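PDB 7COI: carbonic anhydrase from Neosartorya fumigata, which probably catalyses the reversible hydration of carbon dioxide to hydrogencarbonate, as a zinc-dependent beta-class carbonic anhydrase with one zinc ion per subunit. Local coordinates for residues R123-E126 with T127-L130; I256-V259 with G260-F263; R201-R204 with E205-A209. All blocks are in the same frame, centred on the assembly; numbering follows the deposited sequence.

Contact 1: residues R123-E126 with T127-L130; sequences RCPE and TTIL
T127 OG1 gives its proton to E126 OE2 at 2.7 Å, on the anti lone pair of that oxygen. The two side chains run alongside each other in the same direction. In E126, CG is tucked in between N and C of its own backbone (chi1 72°), and a bend at chi2 folds the carboxylate back over the start of helix 126-129. E126 CG then lies 3.1 Å from T127 N. The tight part is this first helical turn, where P125 is the N-cap. I129 N bonds to P125 O at 3.0 Å, nearly straight at 166°. L130 N bonds to E126 O, also at 3.0 Å but more bent. I129 CG2 closes on P125 O at 3.4 Å. The looser side is the proline ring. P125 CD is 4.2 Å from I129 CG2, and the two side chains cross at about a right angle. T128, partly exposed, rests CB on P125 CG at 4.0 Å. R123 turns away from the helix to D121, with which it forms a salt bridge, and to L106 O of the second subunit. This places the turn between the active-site loop and the subunit interface, where P125 and T127 pack on T127 and P125 of that subunit. The E126 carboxylate is buried. It has weak, long ion pairs with R141 of its own chain and R141 of the second subunit. These arginines and the T127 hydroxyl would probably keep E126 ionised.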
ATOM      1  N   ARG A 123     -12.771 -21.036  -8.355  1.00 13.64           N
ATOM      2  CA  ARG A 123     -12.580 -22.499  -8.457  1.00 14.75           C
ATOM      3  C   ARG A 123     -11.630 -23.017  -7.378  1.00 16.73           C
ATOM      4  O   ARG A 123     -11.471 -24.250  -7.344  1.00 16.21           O
ATOM      5  CB  ARG A 123     -12.106 -22.859  -9.867  1.00 15.59           C
ATOM      6  CG  ARG A 123     -13.106 -22.427 -10.927  1.00 16.31           C
ATOM      7  CD  ARG A 123     -12.517 -22.499 -12.339  1.00 17.57           C
ATOM      8  NE  ARG A 123     -11.472 -21.521 -12.544  1.00 19.21           N
ATOM      9  CZ  ARG A 123     -10.908 -21.238 -13.721  1.00 24.20           C
ATOM     10  NH1 ARG A 123     -11.246 -21.937 -14.812  1.00 23.06           N
ATOM     11  NH2 ARG A 123      -9.955 -20.319 -13.802  1.00 21.92           N
ATOM     12  N   CYS A 124     -11.061 -22.162  -6.516  1.00 16.57           N
ATOM     13  CA  CYS A 124     -10.036 -22.578  -5.520  0.50 16.93           C
ATOM     14  C   CYS A 124     -10.487 -22.272  -4.092  1.00 17.04           C
ATOM     15  O   CYS A 124      -9.746 -21.669  -3.330  1.00 18.64           O
ATOM     16  CB  CYS A 124      -8.706 -21.898  -5.811  0.50 18.88           C
ATOM     17  SG  CYS A 124      -8.216 -21.916  -7.551  0.50 20.22           S
ATOM     18  N   PRO A 125     -11.693 -22.713  -3.630  1.00 16.76           N
ATOM     19  CA  PRO A 125     -12.069 -22.582  -2.205  1.00 16.38           C
ATOM     20  C   PRO A 125     -11.308 -23.587  -1.328  1.00 17.26           C
ATOM     21  O   PRO A 125     -11.573 -24.820  -1.409  1.00 16.78           O
ATOM     22  CB  PRO A 125     -13.572 -22.877  -2.171  1.00 16.87           C
ATOM     23  CG  PRO A 125     -13.771 -23.786  -3.375  1.00 16.80           C
ATOM     24  CD  PRO A 125     -12.768 -23.317  -4.411  1.00 17.26           C
ATOM     25  N   GLU A 126     -10.389 -23.081  -0.509  1.00 16.39           N
ATOM     26  CA  GLU A 126      -9.363 -23.930   0.171  1.00 17.20           C
ATOM     27  C   GLU A 126     -10.048 -25.009   1.011  1.00 16.48           C
ATOM     28  O   GLU A 126      -9.617 -26.192   0.949  1.00 16.34           O
ATOM     29  CB  GLU A 126      -8.380 -23.074   0.975  1.00 17.62           C
ATOM     30  CG  GLU A 126      -8.944 -22.445   2.239  1.00 17.79           C
ATOM     31  CD  GLU A 126     -10.178 -21.596   2.027  1.00 18.87           C
ATOM     32  OE1 GLU A 126     -10.140 -20.786   1.048  1.00 15.47           O
ATOM     33  OE2 GLU A 126     -11.172 -21.797   2.784  1.00 17.92           O
ATOM     34  N   THR A 127     -11.027 -24.658   1.822  1.00 16.74           N
ATOM     35  CA  THR A 127     -11.602 -25.587   2.843  1.00 18.16           C
ATOM     36  C   THR A 127     -12.307 -26.716   2.108  1.00 17.42           C
ATOM     37  O   THR A 127     -12.186 -27.877   2.545  1.00 17.51           O
ATOM     38  CB  THR A 127     -12.452 -24.812   3.858  1.00 19.00           C
ATOM     39  OG1 THR A 127     -11.567 -23.883   4.493  1.00 17.87           O
ATOM     40  CG2 THR A 127     -13.089 -25.704   4.900  1.00 17.88           C
ATOM     41  N   THR A 128     -13.007 -26.402   1.014  1.00 16.86           N
ATOM     42  CA  THR A 128     -13.694 -27.419   0.200  1.00 17.10           C
ATOM     43  C   THR A 128     -12.656 -28.342  -0.468  1.00 17.27           C
ATOM     44  O   THR A 128     -12.805 -29.609  -0.362  1.00 17.62           O
ATOM     45  CB  THR A 128     -14.562 -26.743  -0.860  1.00 16.85           C
ATOM     46  OG1 THR A 128     -15.568 -25.948  -0.233  1.00 17.46           O
ATOM     47  CG2 THR A 128     -15.190 -27.751  -1.781  1.00 18.40           C
ATOM     48  N   ILE A 129     -11.673 -27.791  -1.166  1.00 15.87           N
ATOM     49  CA  ILE A 129     -10.782 -28.652  -2.016  1.00 17.86           C
ATOM     50  C   ILE A 129      -9.861 -29.477  -1.109  1.00 18.28           C
ATOM     51  O   ILE A 129      -9.326 -30.500  -1.597  1.00 21.84           O
ATOM     52  CB  ILE A 129     -10.022 -27.848  -3.088  1.00 18.46           C
ATOM     53  CG1 ILE A 129      -8.939 -26.966  -2.478  1.00 21.71           C
ATOM     54  CG2 ILE A 129     -11.002 -27.062  -3.953  1.00 18.19           C
ATOM     55  CD1 ILE A 129      -8.212 -26.099  -3.504  1.00 22.73           C
ATOM     56  N   LEU A 130      -9.656 -29.075   0.138  1.00 18.29           N
ATOM     57  CA  LEU A 130      -8.812 -29.831   1.105  1.00 19.46           C
ATOM     58  C   LEU A 130      -9.636 -30.877   1.886  1.00 20.43           C
ATOM     59  O   LEU A 130      -9.035 -31.568   2.716  1.00 22.73           O
ATOM     60  CB  LEU A 130      -8.148 -28.841   2.064  1.00 19.94           C
ATOM     61  CG  LEU A 130      -7.070 -27.960   1.447  1.00 18.43           C
ATOM     62  CD1 LEU A 130      -6.581 -26.946   2.443  1.00 19.99           C
ATOM     63  CD2 LEU A 130      -5.907 -28.775   0.878  1.00 19.01           C
TER

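Contact 2: residues I256-V259 with G260-F263; sequences IYDV and GSGF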
ATOM      1  N   ILE A 256       0.405 -26.323  -6.610  1.00 19.49           N
ATOM      2  CA  ILE A 256      -0.428 -25.937  -7.775  1.00 17.73           C
ATOM      3  C   ILE A 256      -1.717 -26.749  -7.733  1.00 21.02           C
ATOM      4  O   ILE A 256      -1.669 -28.000  -7.601  1.00 19.20           O
ATOM      5  CB  ILE A 256       0.310 -26.102  -9.109  1.00 19.05           C
ATOM      6  CG1 ILE A 256       1.522 -25.166  -9.218  1.00 20.17           C
ATOM      7  CG2 ILE A 256      -0.656 -25.948 -10.257  1.00 17.85           C
ATOM      8  CD1 ILE A 256       1.231 -23.666  -9.294  1.00 22.66           C
ATOM      9  N   TYR A 257      -2.846 -26.050  -7.853  1.00 20.20           N
ATOM     10  CA  TYR A 257      -4.203 -26.627  -7.921  1.00 18.23           C
ATOM     11  C   TYR A 257      -4.580 -26.736  -9.382  1.00 19.32           C
ATOM     12  O   TYR A 257      -4.561 -25.730 -10.077  1.00 17.72           O
ATOM     13  CB  TYR A 257      -5.215 -25.768  -7.167  1.00 17.28           C
ATOM     14  CG  TYR A 257      -6.612 -26.315  -7.221  1.00 17.41           C
ATOM     15  CD1 TYR A 257      -6.891 -27.560  -6.669  1.00 17.53           C
ATOM     16  CD2 TYR A 257      -7.635 -25.657  -7.913  1.00 17.34           C
ATOM     17  CE1 TYR A 257      -8.168 -28.083  -6.723  1.00 18.76           C
ATOM     18  CE2 TYR A 257      -8.916 -26.181  -7.968  1.00 17.90           C
ATOM     19  CZ  TYR A 257      -9.185 -27.399  -7.366  1.00 19.48           C
ATOM     20  OH  TYR A 257     -10.436 -27.956  -7.426  1.00 21.26           O
ATOM     21  N   ASP A 258      -4.949 -27.942  -9.830  1.00 20.79           N
ATOM     22  CA  ASP A 258      -5.408 -28.170 -11.223  1.00 20.41           C
ATOM     23  C   ASP A 258      -6.925 -27.993 -11.211  1.00 21.37           C
ATOM     24  O   ASP A 258      -7.644 -28.869 -10.639  1.00 22.63           O
ATOM     25  CB  ASP A 258      -4.955 -29.561 -11.702  1.00 24.66           C
ATOM     26  CG  ASP A 258      -5.270 -29.857 -13.148  1.00 31.12           C
ATOM     27  OD1 ASP A 258      -6.266 -29.328 -13.654  1.00 28.06           O
ATOM     28  OD2 ASP A 258      -4.490 -30.598 -13.759  1.00 38.06           O
ATOM     29  N   VAL A 259      -7.425 -26.906 -11.793  1.00 20.61           N
ATOM     30  CA  VAL A 259      -8.880 -26.583 -11.726  1.00 23.90           C
ATOM     31  C   VAL A 259      -9.683 -27.627 -12.509  1.00 25.19           C
ATOM     32  O   VAL A 259     -10.897 -27.706 -12.280  1.00 33.91           O
ATOM     33  CB  VAL A 259      -9.175 -25.157 -12.217  1.00 22.51           C
ATOM     34  CG1 VAL A 259      -8.470 -24.135 -11.342  1.00 22.28           C
ATOM     35  CG2 VAL A 259      -8.800 -24.982 -13.674  1.00 23.71           C
ATOM     36  N   GLY A 260      -9.040 -28.365 -13.415  1.00 27.94           N
ATOM     37  CA  GLY A 260      -9.706 -29.372 -14.272  1.00 29.39           C
ATOM     38  C   GLY A 260      -9.869 -30.729 -13.596  1.00 28.10           C
ATOM     39  O   GLY A 260     -10.791 -31.448 -13.981  1.00 25.82           O
ATOM     40  N   SER A 261      -9.036 -31.069 -12.605  1.00 25.98           N
ATOM     41  CA  SER A 261      -9.005 -32.410 -11.967  1.00 23.98           C
ATOM     42  C   SER A 261      -9.376 -32.329 -10.475  1.00 23.55           C
ATOM     43  O   SER A 261      -9.817 -33.323  -9.917  1.00 22.80           O
ATOM     44  CB  SER A 261      -7.641 -33.000 -12.165  1.00 25.02           C
ATOM     45  OG  SER A 261      -6.708 -32.379 -11.309  1.00 21.50           O
ATOM     46  N   GLY A 262      -9.181 -31.182  -9.815  1.00 20.97           N
ATOM     47  CA  GLY A 262      -9.401 -31.051  -8.373  1.00 19.51           C
ATOM     48  C   GLY A 262      -8.194 -31.443  -7.548  1.00 18.36           C
ATOM     49  O   GLY A 262      -8.284 -31.404  -6.290  1.00 19.57           O
ATOM     50  N   PHE A 263      -7.109 -31.898  -8.187  1.00 19.86           N
ATOM     51  CA  PHE A 263      -5.895 -32.331  -7.455  1.00 20.87           C
ATOM     52  C   PHE A 263      -4.913 -31.164  -7.251  1.00 18.26           C
ATOM     53  O   PHE A 263      -4.536 -30.452  -8.188  1.00 18.72           O
ATOM     54  CB  PHE A 263      -5.168 -33.454  -8.205  1.00 21.72           C
ATOM     55  CG  PHE A 263      -5.914 -34.760  -8.139  1.00 23.32           C
ATOM     56  CD1 PHE A 263      -5.677 -35.624  -7.081  1.00 26.63           C
ATOM     57  CD2 PHE A 263      -6.938 -35.060  -9.017  1.00 26.56           C
ATOM     58  CE1 PHE A 263      -6.346 -36.843  -6.996  1.00 26.92           C
ATOM     59  CE2 PHE A 263      -7.643 -36.262  -8.907  1.00 26.69           C
ATOM     60  CZ  PHE A 263      -7.353 -37.139  -7.885  1.00 27.86           C
TER
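D258 and F263 close the loop of a beta-hairpin between strands 251-257 and 264-266, the antiparallel pair at one edge of the mixed sheet. D258 N bonds to F263 O at 3.0 Å and 168°. Inside the loop D258 O takes two donors. G262 N comes nearly in line with the carbonyl at 2.9 Å. S261 N is longer, at 3.3 Å, and sits above the carbonyl plane. The D258 carboxylate makes a separate bond: OD1 accepts from G260 N at 2.9 Å, on its anti side. CG of D258 is anti to the backbone N (chi1 -175°), which brings OD1 to G260 N. S261 OG lies 3.3 Å from D258 CB and accepts from F263 N, an ST turn. G262 has a positive phi of 86°, a backbone shape that suits a residue without a side chain. Further out, the T176 hydroxyl hydrogen-bonds to V259 N, and backbone bonds from Y257 to G174 and T176 tie the strand to the one that ends in the zinc ligand H175. The V259 side chain packs on H175, so the start of the loop borders the metal site. W91 of the second subunit covers part of Y257. The Y257 ring meets the loop by its edge: G262 O lies near the ring plane, 3.4 Å from Y257 CE1, and Y257 OH is 3.4 Å from G262 CA.

Contact 3: residues R201-R204 with E205-A209; sequences RQLR and EQHLA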
ATOM      1  N   ARG A 201       5.202  -9.744 -13.858  1.00 17.29           N
ATOM      2  CA  ARG A 201       5.966  -9.217 -15.029  1.00 16.24           C
ATOM      3  C   ARG A 201       7.464  -9.219 -14.736  1.00 18.45           C
ATOM      4  O   ARG A 201       8.245  -9.430 -15.679  1.00 20.93           O
ATOM      5  CB  ARG A 201       5.453  -7.856 -15.464  1.00 18.08           C
ATOM      6  CG  ARG A 201       4.055  -7.873 -16.026  1.00 18.32           C
ATOM      7  CD  ARG A 201       3.676  -6.499 -16.495  1.00 20.42           C
ATOM      8  NE  ARG A 201       2.306  -6.561 -16.931  1.00 23.78           N
ATOM      9  CZ  ARG A 201       1.932  -6.904 -18.145  1.00 27.11           C
ATOM     10  NH1 ARG A 201       2.857  -7.136 -19.069  1.00 27.41           N
ATOM     11  NH2 ARG A 201       0.644  -6.964 -18.433  1.00 26.09           N
ATOM     12  N   GLN A 202       7.880  -9.068 -13.474  1.00 18.83           N
ATOM     13  CA  GLN A 202       9.318  -9.141 -13.135  1.00 20.87           C
ATOM     14  C   GLN A 202       9.812 -10.580 -13.411  1.00 21.39           C
ATOM     15  O   GLN A 202      10.933 -10.749 -13.976  1.00 20.52           O
ATOM     16  CB  GLN A 202       9.549  -8.746 -11.681  1.00 20.73           C
ATOM     17  CG  GLN A 202       9.227  -7.270 -11.417  1.00 22.22           C
ATOM     18  CD  GLN A 202       9.391  -6.940  -9.957  1.00 23.43           C
ATOM     19  OE1 GLN A 202       8.981  -7.697  -9.081  1.00 27.66           O
ATOM     20  NE2 GLN A 202      10.023  -5.816  -9.692  1.00 24.13           N
ATOM     21  N   LEU A 203       9.016 -11.578 -13.011  1.00 18.99           N
ATOM     22  CA  LEU A 203       9.336 -13.002 -13.270  1.00 19.37           C
ATOM     23  C   LEU A 203       9.319 -13.258 -14.776  1.00 21.08           C
ATOM     24  O   LEU A 203      10.232 -13.971 -15.259  1.00 21.59           O
ATOM     25  CB  LEU A 203       8.343 -13.907 -12.532  1.00 19.74           C
ATOM     26  CG  LEU A 203       8.523 -13.965 -11.031  1.00 20.41           C
ATOM     27  CD1 LEU A 203       7.322 -14.644 -10.386  1.00 21.16           C
ATOM     28  CD2 LEU A 203       9.827 -14.683 -10.678  1.00 22.42           C
ATOM     29  N   ARG A 204       8.355 -12.678 -15.487  1.00 20.26           N
ATOM     30  CA  ARG A 204       8.291 -12.823 -16.962  1.00 23.65           C
ATOM     31  C   ARG A 204       9.596 -12.299 -17.603  1.00 24.98           C
ATOM     32  O   ARG A 204      10.186 -13.010 -18.473  1.00 26.68           O
ATOM     33  CB  ARG A 204       7.071 -12.086 -17.486  1.00 22.65           C
ATOM     34  CG  ARG A 204       6.937 -12.148 -18.995  1.00 23.69           C
ATOM     35  CD  ARG A 204       5.715 -11.374 -19.429  1.00 24.13           C
ATOM     36  NE  ARG A 204       5.625 -11.312 -20.872  1.00 24.24           N
ATOM     37  CZ  ARG A 204       4.799 -10.547 -21.548  1.00 23.68           C
ATOM     38  NH1 ARG A 204       3.934  -9.760 -20.914  1.00 24.74           N
ATOM     39  NH2 ARG A 204       4.857 -10.571 -22.869  1.00 26.21           N
ATOM     40  N   GLU A 205      10.039 -11.105 -17.206  1.00 26.33           N
ATOM     41  CA  GLU A 205      11.303 -10.503 -17.712  1.00 26.69           C
ATOM     42  C   GLU A 205      12.461 -11.450 -17.400  1.00 28.54           C
ATOM     43  O   GLU A 205      13.259 -11.707 -18.318  1.00 28.53           O
ATOM     44  CB  GLU A 205      11.575  -9.128 -17.101  1.00 27.97           C
ATOM     45  CG  GLU A 205      12.908  -8.508 -17.475  1.00 30.64           C
ATOM     46  CD  GLU A 205      13.217  -7.220 -16.709  1.00 33.84           C
ATOM     47  OE1 GLU A 205      14.371  -7.027 -16.329  1.00 38.73           O
ATOM     48  OE2 GLU A 205      12.307  -6.390 -16.519  1.00 33.99           O
ATOM     49  N   GLN A 206      12.568 -11.926 -16.159  1.00 26.15           N
ATOM     50  CA  GLN A 206      13.719 -12.735 -15.720  1.00 30.75           C
ATOM     51  C   GLN A 206      13.746 -14.065 -16.482  1.00 30.06           C
ATOM     52  O   GLN A 206      14.851 -14.625 -16.641  1.00 31.97           O
ATOM     53  CB  GLN A 206      13.666 -13.055 -14.231  1.00 31.42           C
ATOM     54  CG  GLN A 206      13.771 -11.868 -13.286  1.00 38.33           C
ATOM     55  CD  GLN A 206      13.263 -12.247 -11.906  1.00 42.49           C
ATOM     56  OE1 GLN A 206      13.438 -13.384 -11.446  1.00 47.16           O
ATOM     57  NE2 GLN A 206      12.578 -11.315 -11.251  1.00 42.83           N
ATOM     58  N   HIS A 207      12.592 -14.616 -16.845  1.00 27.99           N
ATOM     59  CA  HIS A 207      12.459 -15.979 -17.429  1.00 27.90           C
ATOM     60  C   HIS A 207      11.939 -15.884 -18.871  1.00 29.77           C
ATOM     61  O   HIS A 207      11.275 -16.851 -19.326  1.00 29.12           O
ATOM     62  CB  HIS A 207      11.537 -16.827 -16.536  1.00 28.33           C
ATOM     63  CG  HIS A 207      12.098 -17.065 -15.175  1.00 27.42           C
ATOM     64  ND1 HIS A 207      12.920 -18.127 -14.903  1.00 30.04           N
ATOM     65  CD2 HIS A 207      11.992 -16.380 -14.025  1.00 27.03           C
ATOM     66  CE1 HIS A 207      13.299 -18.095 -13.639  1.00 29.61           C
ATOM     67  NE2 HIS A 207      12.710 -17.049 -13.062  1.00 29.57           N
ATOM     68  N   LEU A 208      12.171 -14.760 -19.560  1.00 29.82           N
ATOM     69  CA  LEU A 208      11.445 -14.460 -20.826  1.00 31.24           C
ATOM     70  C   LEU A 208      11.724 -15.535 -21.894  1.00 32.41           C
ATOM     71  O   LEU A 208      10.763 -16.011 -22.518  1.00 32.26           O
ATOM     72  CB  LEU A 208      11.813 -13.073 -21.349  1.00 32.79           C
ATOM     73  CG  LEU A 208      10.976 -12.634 -22.553  1.00 32.65           C
ATOM     74  CD1 LEU A 208       9.499 -12.569 -22.209  1.00 34.73           C
ATOM     75  CD2 LEU A 208      11.475 -11.315 -23.114  1.00 31.87           C
ATOM     76  N   ALA A 209      12.991 -15.889 -22.107  1.00 37.94           N
ATOM     77  CA  ALA A 209      13.391 -16.882 -23.138  1.00 42.84           C
ATOM     78  C   ALA A 209      12.710 -18.221 -22.829  1.00 41.42           C
ATOM     79  O   ALA A 209      12.090 -18.804 -23.749  1.00 44.44           O
ATOM     80  CB  ALA A 209      14.895 -17.009 -23.191  1.00 39.24           C
TER
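The Q206 side chain lies along the helix over Q202 O, one turn earlier; H207 is the first residue beyond helix 193-206. The backbone bonds come first. E205 N bonds to R201 O at 2.9 Å, and Q206 N bonds to Q202 O at 3.0 Å. H207 N bonds to L203 O at 2.9 Å, bent to 136°, and weakly to R204 O. H207 is also the N-cap of helix 208-212, so one residue makes the break between two helices. Polar side chains come next. Q206 NE2 is 3.2 Å from Q202 O. L203 CD2 sets a methyl beside the amide oxygen, 3.9 Å from Q206 OE1, the two side chains crossing at a slant. The H207 ring presents its edge to the backbone, CD2 3.2 Å from L203 O and that oxygen in the ring plane. H207 ND1 is hydrogen-bonded to E210 OE2. The apolar contact is that of L208, whose CG is anti to its backbone N (chi1 -173°); this brings L208 CD1 within 4.1 Å of the R204 methylene CG. The polar ends have partners beyond the turn: R204 bonds to A184 O, E205 forms a salt bridge with R279 of the third subunit, and Q202 and R201 bond to Q237 and S282 O there. L203 and H207 pack against helix 216-236. R201 and R204 touch N187, in the loop after helix 179-185, and also meet the third subunit.

Overall arrangement
Contacts 1 and 2 are neighbours near the zinc site, with centres 10 Å apart. They touch where Y257 packs on R123, C124 and I129, and both meet the second subunit. Contact 1 is buried; contact 2 is partly buried. Contact 3 is also partly buried but stands farther from the centre of the chain; its nearest atoms are about 11 Å from contact 2 and about 17 Å from contact 1. It faces the third subunit. The chemistry follows the place. Contact 1 buries a carboxylate at a helix start. Contact 2 folds a sheet-edge turn with backbone and aspartate bonds. Contact 3 breaks a helix, with charged and amide groups serving a different interface.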